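Local atomic coordinates of putative oxidoreductase FAD-binding subunit (Sulfolobus tokodaii, PDB entry 4ZOH), a protein that binds FAD and probably serves as the flavoprotein subunit of a molybdopterin-dependent oxidoreductase of the CO dehydrogenase type, relaying electrons through its flavin. Residues V205-T210 with E224-K229; V130-R135 with K144-D149. One frame throughout, in Å; residues are numbered along the deposited sequence.

In the fold
Contacts 1 and 2 follow one another in reverse order along the chain: contact 1 belongs to the CO dehydrogenase flavoprotein C-terminal domain, contact 2 to the FAD-binding domain that precedes it. Their centres lie 25 Å apart and their nearest atoms about 10 Å, without touching. Each sets one face of an antiparallel strand against a short helix, in contact 1 also against the turn that follows, and each is buried and apolar across its interface. Contact 1 is aliphatic throughout, reaches the surface at L227 and continues into a turn braced by a salt bridge. Contact 2 is fully buried, turns on a single aromatic ring and lies nearer the centre of the chain, with F146 about 7 Å from the bound FAD.

Contact 1. Residues V205-T210 with E224-K229; sequences VRIGLT and EELLGK
With chi1 at 60°, V205 places CG1 between its backbone N and carbonyl carbon, facing L227, and CG2 anti to the backbone N, facing L226; in L227, CG anti to the backbone N (chi1 -176°) with chi2 at 58° goes with CD1 lying 4.1 Å from V205 N. The two valine methyls therefore do separate work. CG2 lies 3.9 Å from L226 CD1, the side chains crossing at about a right angle, while V205 CG1 sits against L227, 4.1 Å from both L227 N and L227 CB. L226 CD1 also meets the end of the next inward-facing residue of the strand, I207 CD1, at 4.0 Å, so one leucine methyl bridges V205 and I207. Beyond the packing, L226-K229 form a type II turn closed by K229 N to L226 O (3.2 Å), with G228 taking the positive phi of its third position. The turn brings K229 NZ back over E225, where it forms a salt bridge with OE2 at 3.0 Å from above the carboxylate plane; R242 pairs with E225 OE1. A239 of helix 233-243 also touches L226, and L195 of strand 189-198 touches V205. The arrangement is that of the CO dehydrogenase flavoprotein C-terminal domain, an antiparallel sheet packed on one face by helices, with L226 and L227 closing over strand 201-210.

Contact 2. Residues V130-R135 with K144-D149; sequences VKITSR and KSFAKD
T133 OG1 is gripped by D138 OD1 and T162 OG1, hydrogen bonds that tie its strand to both neighbours, while V130 and I132 of the same strand pack against F146. The phenyl ring receives them from two directions. V130 covers one face with both methyls: CG1 stands 4.0 Å from the ring centroid and only 13° off the normal, a CH-pi contact, and CG2 rests 3.9 Å from F146 CG, nearer the root of the ring. I132 comes to the edge instead, its CD1 near the ring plane and 3.8 Å from F146 CD1. F146 reaches both because its CG is anti to the backbone N (chi1 177°), sending the ring from the end of the helix to the sheet. Just after it the chain reverses in an inverse gamma turn centred on A147, with a weak bond from K148 N to F146 O (2.9 Å). The packing belongs to the FAD-binding domain, the F146 side chain about 7 Å from the bound FAD. V161, V141 and L155 also touch F146. Strand 129-134 lies between strands 160-167 and 137-142 in an antiparallel sheet; helix 143-146 directly follows the latter, laying F146 over that sheet before a short, weakly bonded pairing of about 147-149 with 152-153.

Contact 1. Residues V205-T210 with E224-K229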
loop_
_atom_site.group_PDB
_atom_site.type_symbol
_atom_site.label_atom_id
_atom_site.label_comp_id
_atom_site.label_asym_id
_atom_site.label_seq_id
_atom_site.Cartn_x
_atom_site.Cartn_y
_atom_site.Cartn_z
ATOM N N VAL B 205 17.497 25.631 -58.823
ATOM C CA VAL B 205 16.735 24.524 -58.247
ATOM C C VAL B 205 17.649 23.658 -57.374
ATOM O O VAL B 205 18.798 23.449 -57.715
ATOM C CB VAL B 205 15.951 23.721 -59.292
ATOM C CG1 VAL B 205 16.905 23.113 -60.323
ATOM C CG2 VAL B 205 15.040 22.681 -58.624
ATOM N N ARG B 206 17.158 23.246 -56.198
ATOM C CA ARG B 206 17.945 22.355 -55.324
ATOM C C ARG B 206 17.061 21.266 -54.772
ATOM O O ARG B 206 15.956 21.529 -54.284
ATOM C CB ARG B 206 18.599 23.153 -54.200
ATOM C CG ARG B 206 19.547 24.241 -54.666
ATOM C CD ARG B 206 19.131 25.539 -54.010
ATOM N NE ARG B 206 20.117 26.594 -54.125
ATOM C CZ ARG B 206 21.225 26.730 -53.403
ATOM N NH1 ARG B 206 21.562 25.870 -52.442
ATOM N NH2 ARG B 206 22.028 27.761 -53.642
ATOM N N ILE B 207 17.528 20.035 -54.908
ATOM C CA ILE B 207 16.753 18.872 -54.488
ATOM C C ILE B 207 17.553 17.956 -53.553
ATOM O O ILE B 207 18.644 17.452 -53.933
ATOM C CB ILE B 207 16.203 18.114 -55.684
ATOM C CG1 ILE B 207 15.395 19.077 -56.559
ATOM C CG2 ILE B 207 15.329 16.983 -55.179
ATOM C CD1 ILE B 207 14.773 18.480 -57.801
ATOM N N GLY B 208 17.077 17.804 -52.303
ATOM C CA GLY B 208 17.805 16.925 -51.353
ATOM C C GLY B 208 17.034 15.647 -51.041
ATOM O O GLY B 208 15.811 15.665 -50.890
ATOM N N LEU B 209 17.761 14.537 -50.962
ATOM C CA LEU B 209 17.156 13.274 -50.673
ATOM C C LEU B 209 17.712 12.721 -49.367
ATOM O O LEU B 209 18.926 12.597 -49.161
ATOM C CB LEU B 209 17.389 12.258 -51.806
ATOM C CG LEU B 209 16.992 12.504 -53.273
ATOM C CD1 LEU B 209 17.310 11.231 -54.064
ATOM C CD2 LEU B 209 15.548 12.977 -53.466
ATOM N N THR B 210 16.781 12.355 -48.508
ATOM C CA THR B 210 17.104 11.651 -47.297
ATOM C C THR B 210 16.386 10.298 -47.242
ATOM O O THR B 210 15.383 10.046 -47.958
ATOM C CB THR B 210 16.849 12.537 -46.048
ATOM O OG1 THR B 210 17.450 11.906 -44.900
ATOM C CG2 THR B 210 15.347 12.772 -45.844
ATOM N N GLU B 224 19.710 19.042 -63.108
ATOM C CA GLU B 224 19.984 19.131 -64.555
ATOM C C GLU B 224 18.721 19.261 -65.408
ATOM O O GLU B 224 18.572 20.189 -66.146
ATOM C CB GLU B 224 20.662 17.867 -64.984
ATOM C CG GLU B 224 22.156 17.952 -65.132
ATOM C CD GLU B 224 22.617 16.705 -65.838
ATOM O OE1 GLU B 224 22.058 16.392 -66.905
ATOM O OE2 GLU B 224 23.483 16.001 -65.302
ATOM N N GLU B 225 17.771 18.367 -65.236
ATOM C CA GLU B 225 16.517 18.419 -65.986
ATOM C C GLU B 225 15.683 19.696 -65.828
ATOM O O GLU B 225 14.881 20.018 -66.697
ATOM C CB GLU B 225 15.691 17.212 -65.621
ATOM C CG GLU B 225 15.216 16.370 -66.769
ATOM C CD GLU B 225 16.115 16.468 -67.996
ATOM O OE1 GLU B 225 17.277 15.906 -68.020
ATOM O OE2 GLU B 225 15.591 17.147 -68.901
ATOM N N LEU B 226 15.863 20.442 -64.739
ATOM C CA LEU B 226 14.941 21.541 -64.506
ATOM C C LEU B 226 15.633 22.866 -64.639
ATOM O O LEU B 226 14.992 23.861 -64.890
ATOM C CB LEU B 226 14.280 21.467 -63.104
ATOM C CG LEU B 226 13.429 20.279 -62.676
ATOM C CD1 LEU B 226 13.395 20.174 -61.138
ATOM C CD2 LEU B 226 12.011 20.417 -63.266
ATOM N N LEU B 227 16.921 22.873 -64.379
ATOM C CA LEU B 227 17.654 24.112 -64.244
ATOM C C LEU B 227 17.681 24.924 -65.555
ATOM O O LEU B 227 18.099 24.424 -66.599
ATOM C CB LEU B 227 19.063 23.831 -63.792
ATOM C CG LEU B 227 19.894 25.085 -63.522
ATOM C CD1 LEU B 227 19.275 25.983 -62.472
ATOM C CD2 LEU B 227 21.310 24.696 -63.139
ATOM N N GLY B 228 17.220 26.165 -65.472
ATOM C CA GLY B 228 17.248 27.081 -66.607
ATOM C C GLY B 228 16.086 26.872 -67.563
ATOM O O GLY B 228 15.896 27.696 -68.443
ATOM N N LYS B 229 15.290 25.816 -67.374
ATOM C CA LYS B 229 14.201 25.508 -68.303
ATOM C C LYS B 229 12.912 26.172 -67.928
ATOM O O LYS B 229 12.741 26.612 -66.781
ATOM C CB LYS B 229 14.045 23.995 -68.483
ATOM C CG LYS B 229 15.349 23.433 -69.037
ATOM C CD LYS B 229 15.191 22.128 -69.764
ATOM C CE LYS B 229 16.464 21.321 -69.583
ATOM N NZ LYS B 229 16.216 19.906 -69.968
#

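Contact 2. Residues V130-R135 with K144-D149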
loop_
_atom_site.group_PDB
_atom_site.type_symbol
_atom_site.label_atom_id
_atom_site.label_comp_id
_atom_site.label_asym_id
_atom_site.label_seq_id
_atom_site.Cartn_x
_atom_site.Cartn_y
_atom_site.Cartn_z
ATOM N N VAL B 130 28.371 24.260 -41.251
ATOM C CA VAL B 130 28.443 23.825 -39.858
ATOM C C VAL B 130 29.650 24.503 -39.209
ATOM O O VAL B 130 30.790 24.258 -39.614
ATOM C CB VAL B 130 28.562 22.290 -39.732
ATOM C CG1 VAL B 130 28.450 21.842 -38.262
ATOM C CG2 VAL B 130 27.517 21.560 -40.604
ATOM N N LYS B 131 29.393 25.403 -38.249
ATOM C CA LYS B 131 30.465 25.972 -37.452
ATOM C C LYS B 131 30.746 24.974 -36.330
ATOM O O LYS B 131 29.834 24.599 -35.589
ATOM C CB LYS B 131 30.095 27.357 -36.914
ATOM C CG LYS B 131 31.166 28.015 -36.024
ATOM C CD LYS B 131 30.777 29.432 -35.650
ATOM C CE LYS B 131 30.875 30.396 -36.851
ATOM N NZ LYS B 131 30.392 31.795 -36.582
ATOM N N ILE B 132 32.003 24.537 -36.243
ATOM C CA ILE B 132 32.490 23.585 -35.249
ATOM C C ILE B 132 33.416 24.317 -34.301
ATOM O O ILE B 132 34.348 24.973 -34.759
ATOM C CB ILE B 132 33.229 22.414 -35.918
ATOM C CG1 ILE B 132 32.308 21.719 -36.914
ATOM C CG2 ILE B 132 33.773 21.453 -34.867
ATOM C CD1 ILE B 132 32.965 20.648 -37.775
ATOM N N THR B 133 33.165 24.229 -32.992
ATOM C CA THR B 133 34.006 24.892 -32.025
ATOM C C THR B 133 34.868 23.975 -31.168
ATOM O O THR B 133 34.463 22.893 -30.757
ATOM C CB THR B 133 33.201 25.866 -31.171
ATOM O OG1 THR B 133 32.518 26.759 -32.045
ATOM C CG2 THR B 133 34.102 26.677 -30.265
ATOM N N SER B 134 36.040 24.494 -30.847
ATOM C CA SER B 134 37.117 23.821 -30.166
ATOM C C SER B 134 37.642 24.821 -29.145
ATOM O O SER B 134 37.295 26.016 -29.202
ATOM C CB SER B 134 38.176 23.547 -31.231
ATOM O OG SER B 134 39.232 22.787 -30.736
ATOM N N ARG B 135 38.455 24.366 -28.185
ATOM C CA ARG B 135 39.205 25.303 -27.326
ATOM C C ARG B 135 40.214 26.028 -28.246
ATOM O O ARG B 135 40.492 27.229 -28.110
ATOM C CB ARG B 135 39.916 24.569 -26.176
ATOM C CG ARG B 135 39.148 24.438 -24.856
ATOM C CD ARG B 135 40.085 24.177 -23.663
ATOM N NE ARG B 135 40.319 25.405 -22.894
ATOM C CZ ARG B 135 41.227 26.351 -23.172
ATOM N NH1 ARG B 135 42.057 26.240 -24.202
ATOM N NH2 ARG B 135 41.315 27.429 -22.403
ATOM N N LYS B 144 28.078 19.094 -46.703
ATOM C CA LYS B 144 28.376 17.873 -47.454
ATOM C C LYS B 144 29.569 17.113 -46.924
ATOM O O LYS B 144 29.562 15.871 -46.904
ATOM C CB LYS B 144 28.544 18.090 -48.970
ATOM C CG LYS B 144 28.713 16.744 -49.676
ATOM C CD LYS B 144 29.259 16.889 -51.083
ATOM C CE LYS B 144 29.114 15.585 -51.823
ATOM N NZ LYS B 144 29.178 15.906 -53.272
ATOM N N SER B 145 30.584 17.854 -46.497
ATOM C CA SER B 145 31.804 17.256 -45.978
ATOM C C SER B 145 31.662 16.850 -44.521
ATOM O O SER B 145 32.371 15.945 -44.071
ATOM C CB SER B 145 32.973 18.243 -46.103
ATOM O OG SER B 145 32.989 18.841 -47.395
ATOM N N PHE B 146 30.779 17.539 -43.788
ATOM C CA PHE B 146 30.555 17.251 -42.371
ATOM C C PHE B 146 29.947 15.848 -42.193
ATOM O O PHE B 146 30.333 15.075 -41.289
ATOM C CB PHE B 146 29.698 18.338 -41.754
ATOM C CG PHE B 146 29.347 18.099 -40.321
ATOM C CD1 PHE B 146 30.274 18.360 -39.306
ATOM C CD2 PHE B 146 28.067 17.647 -39.971
ATOM C CE1 PHE B 146 29.952 18.141 -37.963
ATOM C CE2 PHE B 146 27.746 17.422 -38.639
ATOM C CZ PHE B 146 28.679 17.688 -37.636
ATOM N N ALA B 147 29.065 15.498 -43.116
ATOM C CA ALA B 147 28.377 14.232 -43.063
ATOM C C ALA B 147 29.199 13.112 -43.688
ATOM O O ALA B 147 28.909 12.635 -44.771
ATOM C CB ALA B 147 26.964 14.359 -43.652
ATOM N N LYS B 148 30.227 12.682 -42.964
ATOM C CA LYS B 148 31.154 11.658 -43.458
ATOM C C LYS B 148 30.522 10.295 -43.791
ATOM O O LYS B 148 30.961 9.646 -44.725
ATOM C CB LYS B 148 32.298 11.488 -42.473
ATOM C CG LYS B 148 33.186 12.727 -42.321
ATOM C CD LYS B 148 34.277 12.573 -41.251
ATOM C CE LYS B 148 35.141 11.320 -41.388
ATOM N NZ LYS B 148 35.374 10.661 -40.065
ATOM N N ASP B 149 29.500 9.854 -43.053
ATOM C CA ASP B 149 28.835 8.547 -43.331
ATOM C C ASP B 149 27.638 8.449 -42.352
ATOM O O ASP B 149 27.528 9.285 -41.466
ATOM C CB ASP B 149 29.839 7.379 -43.133
ATOM C CG ASP B 149 29.408 6.049 -43.782
ATOM O OD1 ASP B 149 28.296 5.835 -44.322
ATOM O OD2 ASP B 149 30.217 5.129 -43.692
#